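Local coordinates for putative methylase (Clostridium difficile, PDB 3LDU), which probably methylates guanine bases of ribosomal RNA, coupling an RNA-binding THUMP region to a Rossmann-like methyltransferase domain that binds GTP, at residues Ile145-His150 / Val154-Asp159; Arg23-Leu28 / Gly38-Lys43; Thr182-Leu187 / Leu210-Met215. All coordinates share one frame; numbering follows the deposited sequence.

Overall arrangement
The three contacts follow one another along the chain, and each belongs to a different part of the protein. Interactions 1 and 2 reach the same mixed sheet, which runs from the ferredoxin-like region into the THUMP domain; their centres are about 18 Å apart, and they touch where, in one of two Arg39 conformers, NH1 packs 3.6 Å from Phe148 CD2, consistent with a cation-pi pair. Interaction 3 lies in the methyltransferase domain, its centre about 18 Å from that of interaction 2 and about 29 Å from that of interaction 1. It is the contact beside the bound GTP, about 6 Å from the side chain of Ala184; interactions 1 and 2 lie away from that pocket.

Interaction 1: residues Ile145-His150 / Val154-Asp159; sequences IFVFIH and VTISID
Ile145-His150 and Val154-Asp159 form an antiparallel beta hairpin of the THUMP domain, their axes 4.6 Å apart at closest approach. The branched side chains of Ile145, Val147, Ile149, Val154, Ile156 and Ile158 line one face. Ile149 lies alongside Val154, whose CG2 fits against its CG1, CG2 and CD1, while Val154 CG1 leans over to Val147 CG1 at 3.9 Å. At the other end Ile145 reaches two partners: CG2, anti to its own N, meets Ile156 CG2 at 3.8 Å, and the bend at chi2 (-64°) sets CD1 beside Ile158 CG1. Helix 111-129 covers Val147 and Ile149 on this face.

The opposite face carries Phe146, Phe148, Thr155 and Ser157. The Phe146 ring runs beside the Asp159 side chain, CE1 3.5 Å from Asp159 CB, with ring and carboxylate planes 62° apart; the carboxylate itself is held by Arg61, Thr161 and Gly162. Reciprocal backbone hydrogen bonds join Phe146 to Ser157 and Phe148 to Thr155, the straightest being Phe146 N to Ser157 O (2.8 Å, 175°). On the face that carries Phe146 and Ser157, a water donates to Phe146 O and Thr155 O, both at 3.1 Å, and hydrogen-bonds Ser157 OG at 2.8 Å.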
loop_
_atom_site.group_PDB
_atom_site.type_symbol
_atom_site.label_atom_id
_atom_site.label_comp_id
_atom_site.label_asym_id
_atom_site.label_seq_id
_atom_site.Cartn_x
_atom_site.Cartn_y
_atom_site.Cartn_z
ATOM N N ILE A 145 6.096 -10.230 -16.168
ATOM C CA ILE A 145 7.440 -9.673 -16.109
ATOM C C ILE A 145 7.366 -8.148 -16.061
ATOM O O ILE A 145 6.653 -7.528 -16.856
ATOM C CB ILE A 145 8.269 -10.120 -17.331
ATOM C CG1 ILE A 145 8.196 -11.649 -17.507
ATOM C CG2 ILE A 145 9.715 -9.650 -17.212
ATOM C CD1 ILE A 145 8.808 -12.464 -16.358
ATOM N N PHE A 146 8.092 -7.555 -15.117
ATOM C CA PHE A 146 8.130 -6.101 -14.973
ATOM C C PHE A 146 9.549 -5.601 -15.239
ATOM O O PHE A 146 10.518 -6.181 -14.738
ATOM C CB PHE A 146 7.705 -5.701 -13.558
ATOM C CG PHE A 146 6.205 -5.613 -13.353
ATOM C CD1 PHE A 146 5.365 -6.686 -13.656
ATOM C CD2 PHE A 146 5.637 -4.458 -12.828
ATOM C CE1 PHE A 146 3.989 -6.593 -13.445
ATOM C CE2 PHE A 146 4.264 -4.370 -12.618
ATOM C CZ PHE A 146 3.446 -5.436 -12.926
ATOM N N VAL A 147 9.679 -4.521 -16.012
ATOM C CA VAL A 147 10.992 -3.954 -16.315
ATOM C C VAL A 147 11.009 -2.504 -15.843
ATOM O O VAL A 147 10.068 -1.757 -16.115
ATOM C CB VAL A 147 11.302 -3.981 -17.825
ATOM C CG1 VAL A 147 12.722 -3.485 -18.098
ATOM C CG2 VAL A 147 11.125 -5.384 -18.384
ATOM N N PHE A 148 12.066 -2.130 -15.124
ATOM C CA PHE A 148 12.188 -0.782 -14.574
ATOM C C PHE A 148 13.580 -0.265 -14.924
ATOM O O PHE A 148 14.578 -0.900 -14.592
ATOM C CB PHE A 148 12.008 -0.833 -13.052
ATOM C CG PHE A 148 12.170 0.493 -12.368
ATOM C CD1 PHE A 148 11.114 1.392 -12.318
ATOM C CD2 PHE A 148 13.367 0.826 -11.747
ATOM C CE1 PHE A 148 11.255 2.614 -11.683
ATOM C CE2 PHE A 148 13.507 2.050 -11.103
ATOM C CZ PHE A 148 12.455 2.941 -11.080
ATOM N N ILE A 149 13.646 0.867 -15.624
ATOM C CA ILE A 149 14.930 1.450 -16.002
ATOM C C ILE A 149 15.070 2.843 -15.400
ATOM O O ILE A 149 14.199 3.696 -15.569
ATOM C CB ILE A 149 15.111 1.508 -17.533
ATOM C CG1 ILE A 149 14.677 0.175 -18.175
ATOM C CG2 ILE A 149 16.575 1.809 -17.889
ATOM C CD1 ILE A 149 14.870 0.101 -19.696
ATOM N N HIS A 150 16.161 3.055 -14.670
ATOM C CA HIS A 150 16.388 4.345 -14.038
ATOM C C HIS A 150 17.845 4.709 -14.241
ATOM O O HIS A 150 18.740 3.952 -13.865
ATOM C CB HIS A 150 16.039 4.279 -12.554
ATOM C CG HIS A 150 16.287 5.564 -11.829
ATOM N ND1 HIS A 150 15.403 6.620 -11.866
ATOM C CD2 HIS A 150 17.331 5.972 -11.079
ATOM C CE1 HIS A 150 15.885 7.619 -11.148
ATOM N NE2 HIS A 150 17.055 7.251 -10.655
ATOM N N VAL A 154 18.803 -1.220 -15.492
ATOM C CA VAL A 154 17.595 -1.996 -15.745
ATOM C C VAL A 154 17.397 -2.979 -14.606
ATOM O O VAL A 154 18.326 -3.675 -14.212
ATOM C CB VAL A 154 17.744 -2.799 -17.043
ATOM C CG1 VAL A 154 16.503 -3.662 -17.298
ATOM C CG2 VAL A 154 18.024 -1.862 -18.232
ATOM N N THR A 155 16.194 -3.019 -14.058
ATOM C CA THR A 155 15.850 -4.053 -13.097
ATOM C C THR A 155 14.728 -4.870 -13.703
ATOM O O THR A 155 13.716 -4.318 -14.119
ATOM C CB THR A 155 15.391 -3.474 -11.756
ATOM O OG1 THR A 155 16.488 -2.795 -11.128
ATOM C CG2 THR A 155 14.923 -4.600 -10.844
ATOM N N ILE A 156 14.920 -6.181 -13.810
ATOM C CA ILE A 156 13.850 -7.045 -14.275
ATOM C C ILE A 156 13.338 -7.870 -13.098
ATOM O O ILE A 156 14.124 -8.420 -12.318
ATOM C CB ILE A 156 14.306 -7.988 -15.440
ATOM C CG1 ILE A 156 14.810 -7.170 -16.628
ATOM C CG2 ILE A 156 13.146 -8.841 -15.922
ATOM C CD1 ILE A 156 15.334 -8.018 -17.769
ATOM N N SER A 157 12.024 -7.946 -12.960
ATOM C CA SER A 157 11.451 -8.692 -11.865
ATOM C C SER A 157 10.210 -9.421 -12.344
ATOM O O SER A 157 9.728 -9.184 -13.454
ATOM C CB SER A 157 11.075 -7.740 -10.721
ATOM O OG SER A 157 10.098 -6.814 -11.164
ATOM N N ILE A 158 9.702 -10.313 -11.500
ATOM C CA ILE A 158 8.424 -10.968 -11.764
ATOM C C ILE A 158 7.434 -10.549 -10.685
ATOM O O ILE A 158 7.743 -10.591 -9.496
ATOM C CB ILE A 158 8.551 -12.511 -11.770
ATOM C CG1 ILE A 158 9.758 -12.941 -12.628
ATOM C CG2 ILE A 158 7.245 -13.159 -12.242
ATOM C CD1 ILE A 158 9.890 -14.442 -12.823
ATOM N N ASP A 159 6.250 -10.129 -11.108
ATOM C CA ASP A 159 5.189 -9.750 -10.177
ATOM C C ASP A 159 4.656 -10.987 -9.453
ATOM O O ASP A 159 4.232 -11.943 -10.109
ATOM C CB ASP A 159 4.068 -9.065 -10.958
ATOM C CG ASP A 159 2.865 -8.739 -10.091
ATOM O OD1 ASP A 159 3.050 -8.577 -8.874
ATOM O OD2 ASP A 159 1.744 -8.639 -10.632
HETATM O O HOH W 1 11.299 -4.534 -12.260
#

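Interaction 2: residues Arg23-Leu28 / Gly38-Lys43; sequences REITNL and GRITYK
In the ferredoxin-like domain, helix 18-27 packs on strand 39-44 through a small apolar contact in which Ile25 is set against Ile40 and Tyr42. The backbones stay well separated, with 8.0 Å between Ile25 CA and Tyr42 CA, and the side chains span the gap: all three point toward the opposing segment and all three are buried. The summed buried surface is just 151 Å².

Ile25 lies roughly perpendicular to the Tyr42 side chain and uses two of its own branches. CG2 presses on the CB end of the ring, 3.6 Å from Tyr42 CD1. CD1 reaches over the face as a CH-pi contact, 3.9 Å from the ring centroid and 18° off the normal, shifted toward the CD2 and CE2 rim. The extended isoleucine chain (chi2 166°) carries CD1 far enough to meet Ile40 CG2 as well, at 3.7 Å, the two side chains running antiparallel as they pass. Ile40 O lies at the edge of the Tyr42 ring, in its plane.

At the ring's far end Tyr42 OH hydrogen-bonds Ser11 OG. Strand 39-44 lies between strands 31-36 and 7-12, with backbone hydrogen bonds running from Thr41 to Ile33 and Lys34, from Ile40 to Ser11 and from Tyr42 to Leu9, while Ile25 also touches Tyr30 and Ile40 packs on Leu21 of the same helix.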
loop_
_atom_site.group_PDB
_atom_site.type_symbol
_atom_site.label_atom_id
_atom_site.label_comp_id
_atom_site.label_asym_id
_atom_site.label_seq_id
_atom_site.Cartn_x
_atom_site.Cartn_y
_atom_site.Cartn_z
ATOM N N ARG A 23 9.705 -0.406 8.034
ATOM C CA ARG A 23 9.431 -0.847 9.387
ATOM C C ARG A 23 8.642 -2.165 9.357
ATOM O O ARG A 23 8.922 -3.081 10.131
ATOM C CB ARG A 23 8.646 0.251 10.108
ATOM C CG ARG A 23 8.292 -0.014 11.536
ATOM C CD ARG A 23 7.513 1.191 12.058
ATOM N NE ARG A 23 8.289 2.430 11.966
ATOM C CZ ARG A 23 7.770 3.653 12.103
ATOM N NH1 ARG A 23 6.469 3.808 12.309
ATOM N NH2 ARG A 23 8.551 4.724 12.014
ATOM N N GLU A 24 7.663 -2.256 8.457
ATOM C CA GLU A 24 6.857 -3.476 8.319
ATOM C C GLU A 24 7.733 -4.664 7.909
ATOM O O GLU A 24 7.585 -5.774 8.424
ATOM C CB GLU A 24 5.806 -3.308 7.221
ATOM C CG GLU A 24 4.652 -2.370 7.524
ATOM C CD GLU A 24 3.532 -2.568 6.509
ATOM O OE1 GLU A 24 2.544 -3.243 6.852
ATOM O OE2 GLU A 24 3.669 -2.106 5.357
ATOM N N ILE A 25 8.608 -4.423 6.947
ATOM C CA ILE A 25 9.507 -5.457 6.443
ATOM C C ILE A 25 10.443 -5.921 7.549
ATOM O O ILE A 25 10.675 -7.117 7.727
ATOM C CB ILE A 25 10.318 -4.936 5.250
ATOM C CG1 ILE A 25 9.387 -4.727 4.050
ATOM C CG2 ILE A 25 11.466 -5.915 4.886
ATOM C CD1 ILE A 25 10.018 -3.898 2.919
ATOM N N THR A 26 10.928 -4.963 8.333
ATOM C CA THR A 26 11.815 -5.283 9.443
ATOM C C THR A 26 11.063 -6.142 10.462
ATOM O O THR A 26 11.613 -7.102 11.001
ATOM C CB THR A 26 12.380 -3.992 10.085
ATOM O OG1 THR A 26 13.136 -3.278 9.099
ATOM C CG2 THR A 26 13.288 -4.319 11.260
ATOM N N ASN A 27 9.798 -5.803 10.706
ATOM C CA ASN A 27 8.984 -6.548 11.672
ATOM C C ASN A 27 8.689 -7.984 11.210
ATOM O O ASN A 27 8.389 -8.844 12.030
ATOM C CB ASN A 27 7.680 -5.794 12.004
ATOM C CG ASN A 27 7.847 -4.795 13.149
ATOM O OD1 ASN A 27 7.302 -3.681 13.105
ATOM N ND2 ASN A 27 8.591 -5.184 14.178
ATOM N N LEU A 28 8.771 -8.232 9.909
ATOM C CA LEU A 28 8.641 -9.600 9.379
ATOM C C LEU A 28 9.939 -10.376 9.559
ATOM O O LEU A 28 9.989 -11.583 9.311
ATOM C CB LEU A 28 8.255 -9.593 7.896
ATOM C CG LEU A 28 6.870 -9.069 7.529
ATOM C CD1 LEU A 28 6.642 -9.205 6.024
ATOM C CD2 LEU A 28 5.825 -9.844 8.294
ATOM N N GLY A 38 10.265 5.497 -3.388
ATOM C CA GLY A 38 9.209 4.689 -3.970
ATOM C C GLY A 38 9.445 3.183 -4.034
ATOM O O GLY A 38 8.601 2.463 -4.563
ATOM N N ARG A 39 10.562 2.682 -3.513
ATOM C CA ARG A 39 10.786 1.231 -3.514
ATOM C C ARG A 39 11.824 0.733 -2.511
ATOM O O ARG A 39 12.917 1.293 -2.395
ATOM C CB ARG A 39 11.111 0.712 -4.924
ATOM C CG ARG A 39 12.227 1.446 -5.650
ATOM C CD ARG A 39 12.753 0.624 -6.829
ATOM N NE ARG A 39 11.679 0.172 -7.712
ATOM C CZ ARG A 39 11.824 -0.728 -8.683
ATOM N NH1 ARG A 39 13.007 -1.285 -8.913
ATOM N NH2 ARG A 39 10.781 -1.075 -9.424
ATOM N N ILE A 40 11.473 -0.330 -1.796
ATOM C CA ILE A 40 12.388 -0.978 -0.869
ATOM C C ILE A 40 12.815 -2.324 -1.460
ATOM O O ILE A 40 11.976 -3.089 -1.942
ATOM C CB ILE A 40 11.699 -1.257 0.494
ATOM C CG1 ILE A 40 11.083 0.022 1.080
ATOM C CG2 ILE A 40 12.686 -1.848 1.472
ATOM C CD1 ILE A 40 12.108 1.076 1.388
ATOM N N THR A 41 14.109 -2.610 -1.407
ATOM C CA THR A 41 14.632 -3.912 -1.820
ATOM C C THR A 41 15.089 -4.654 -0.575
ATOM O O THR A 41 15.776 -4.087 0.272
ATOM C CB THR A 41 15.808 -3.749 -2.796
ATOM O OG1 THR A 41 15.371 -2.997 -3.936
ATOM C CG2 THR A 41 16.328 -5.116 -3.246
ATOM N N TYR A 42 14.671 -5.908 -0.444
ATOM C CA TYR A 42 14.950 -6.682 0.762
ATOM C C TYR A 42 15.195 -8.165 0.480
ATOM O O TYR A 42 14.766 -8.701 -0.546
ATOM C CB TYR A 42 13.838 -6.494 1.813
ATOM C CG TYR A 42 12.415 -6.772 1.338
ATOM C CD1 TYR A 42 11.695 -7.833 1.852
ATOM C CD2 TYR A 42 11.795 -5.956 0.399
ATOM C CE1 TYR A 42 10.396 -8.098 1.434
ATOM C CE2 TYR A 42 10.481 -6.207 -0.033
ATOM C CZ TYR A 42 9.796 -7.280 0.494
ATOM O OH TYR A 42 8.506 -7.538 0.087
ATOM N N LYS A 43 15.907 -8.810 1.399
ATOM C CA LYS A 43 16.249 -10.225 1.283
ATOM C C LYS A 43 15.373 -11.004 2.242
ATOM O O LYS A 43 15.136 -10.558 3.364
ATOM C CB LYS A 43 17.711 -10.459 1.668
ATOM C CG LYS A 43 18.607 -10.866 0.515
ATOM C CD LYS A 43 20.037 -11.089 0.989
ATOM C CE LYS A 43 20.201 -12.453 1.634
ATOM N NZ LYS A 43 20.052 -13.541 0.625
#

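Interaction 3: residues Thr182-Leu187 / Leu210-Met215; sequences TLAAGL and LIEAAM
Two successive bends in Glu212, chi1 -63° and chi2 -73°, kink its side chain so that it leaves helix 208-217 and lies against Ala184 and Ala185 of helix 181-189. The first torsion places CG anti to the carbonyl carbon, beside the backbone N, from where it meets Ala184 CB at 4.0 Å. The second turns the carboxylate so that OE1 comes to 3.6 Å from Ala185 CB. These are van der Waals contacts between methyl groups and the stem and one oxygen of the glutamate.

The small alanines let the helices come close: Ala185 CA and Glu212 CA are 5.6 Å apart, and Glu212 CB lies 4.2 Å from Ala185 N. The interface is nevertheless slight, 116 Å² summed over both segments, with one side chain from helix 208-217 resting on two methyls. Both helices belong to the Rossmann-like methyltransferase domain, in which Leu210 and Ala213 pack on strand 199-201. Ala184 also lies near Ile179 and Thr208, both of which bind GTP, so the helix pair borders the nucleotide pocket.

The alanines give the carboxylate no polar partner; Arg168 NE forms a salt bridge with OE2, and Tyr170 OH a hydrogen bond with it. The pairing links Arg168 and Tyr170, which precede helix 181-189 in the chain, to helix 208-217. It would probably favour the ionised form of this buried glutamate.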
loop_
_atom_site.group_PDB
_atom_site.type_symbol
_atom_site.label_atom_id
_atom_site.label_comp_id
_atom_site.label_asym_id
_atom_site.label_seq_id
_atom_site.Cartn_x
_atom_site.Cartn_y
_atom_site.Cartn_z
ATOM N N THR A 182 -3.411 1.435 1.146
ATOM C CA THR A 182 -2.014 1.414 1.589
ATOM C C THR A 182 -1.636 2.738 2.262
ATOM O O THR A 182 -0.957 2.757 3.289
ATOM C CB THR A 182 -1.068 1.194 0.415
ATOM O OG1 THR A 182 -1.453 2.052 -0.665
ATOM C CG2 THR A 182 -1.149 -0.273 -0.045
ATOM N N LEU A 183 -2.076 3.841 1.671
ATOM C CA LEU A 183 -1.841 5.156 2.268
ATOM C C LEU A 183 -2.509 5.237 3.639
ATOM O O LEU A 183 -1.900 5.690 4.611
ATOM C CB LEU A 183 -2.358 6.252 1.349
ATOM C CG LEU A 183 -2.233 7.689 1.855
ATOM C CD1 LEU A 183 -0.794 8.011 2.167
ATOM C CD2 LEU A 183 -2.776 8.655 0.818
ATOM N N ALA A 184 -3.759 4.788 3.716
ATOM C CA ALA A 184 -4.487 4.795 4.983
ATOM C C ALA A 184 -3.762 4.008 6.067
ATOM O O ALA A 184 -3.631 4.461 7.189
ATOM C CB ALA A 184 -5.921 4.252 4.790
ATOM N N ALA A 185 -3.278 2.810 5.743
ATOM C CA ALA A 185 -2.503 2.070 6.735
ATOM C C ALA A 185 -1.271 2.853 7.166
ATOM O O ALA A 185 -0.905 2.849 8.340
ATOM C CB ALA A 185 -2.092 0.690 6.172
ATOM N N GLY A 186 -0.623 3.518 6.217
ATOM C CA GLY A 186 0.561 4.301 6.538
ATOM C C GLY A 186 0.236 5.455 7.480
ATOM O O GLY A 186 1.022 5.784 8.360
ATOM N N LEU A 187 -0.920 6.070 7.282
ATOM C CA LEU A 187 -1.360 7.138 8.180
ATOM C C LEU A 187 -1.465 6.608 9.614
ATOM O O LEU A 187 -0.961 7.226 10.541
ATOM C CB LEU A 187 -2.702 7.693 7.713
ATOM C CG LEU A 187 -2.767 8.953 6.853
ATOM C CD1 LEU A 187 -1.554 9.165 5.944
ATOM C CD2 LEU A 187 -4.098 9.051 6.095
ATOM N N LEU A 210 -10.654 3.763 9.008
ATOM C CA LEU A 210 -11.066 2.980 10.173
ATOM C C LEU A 210 -10.977 1.473 9.948
ATOM O O LEU A 210 -10.587 0.735 10.845
ATOM C CB LEU A 210 -12.479 3.347 10.601
ATOM C CG LEU A 210 -12.578 4.787 11.085
ATOM C CD1 LEU A 210 -14.048 5.168 11.322
ATOM C CD2 LEU A 210 -11.746 4.924 12.333
ATOM N N ILE A 211 -11.365 1.018 8.765
ATOM C CA ILE A 211 -11.172 -0.399 8.430
ATOM C C ILE A 211 -9.692 -0.794 8.541
ATOM O O ILE A 211 -9.354 -1.808 9.160
ATOM C CB ILE A 211 -11.784 -0.734 7.050
ATOM C CG1 ILE A 211 -13.300 -0.560 7.116
ATOM C CG2 ILE A 211 -11.427 -2.166 6.616
ATOM C CD1 ILE A 211 -14.000 -0.493 5.761
ATOM N N GLU A 212 -8.798 0.011 7.969
ATOM C CA GLU A 212 -7.377 -0.283 8.110
ATOM C C GLU A 212 -6.915 -0.279 9.560
ATOM O O GLU A 212 -6.121 -1.144 9.967
ATOM C CB GLU A 212 -6.510 0.635 7.246
ATOM C CG GLU A 212 -6.771 0.465 5.772
ATOM C CD GLU A 212 -6.208 -0.856 5.227
ATOM O OE1 GLU A 212 -5.086 -1.245 5.614
ATOM O OE2 GLU A 212 -6.890 -1.487 4.410
ATOM N N ALA A 213 -7.416 0.678 10.349
ATOM C CA ALA A 213 -7.032 0.724 11.747
ATOM C C ALA A 213 -7.556 -0.489 12.514
ATOM O O ALA A 213 -6.839 -1.049 13.342
ATOM C CB ALA A 213 -7.495 2.036 12.405
ATOM N N ALA A 214 -8.807 -0.878 12.261
ATOM C CA ALA A 214 -9.372 -2.050 12.921
ATOM C C ALA A 214 -8.530 -3.288 12.582
ATOM O O ALA A 214 -8.233 -4.093 13.461
ATOM C CB ALA A 214 -10.832 -2.270 12.499
HETATM N N MSE A 215 -8.149 -3.450 11.315
HETATM C CA MSE A 215 -7.368 -4.646 10.944
HETATM C C MSE A 215 -5.992 -4.674 11.611
HETATM O O MSE A 215 -5.529 -5.718 12.068
HETATM C CB MSE A 215 -7.265 -4.793 9.427
HETATM C CG MSE A 215 -8.620 -5.017 8.770
HETATM SE SE MSE A 215 -8.294 -5.055 6.832
HETATM C CE MSE A 215 -7.194 -6.634 6.788
#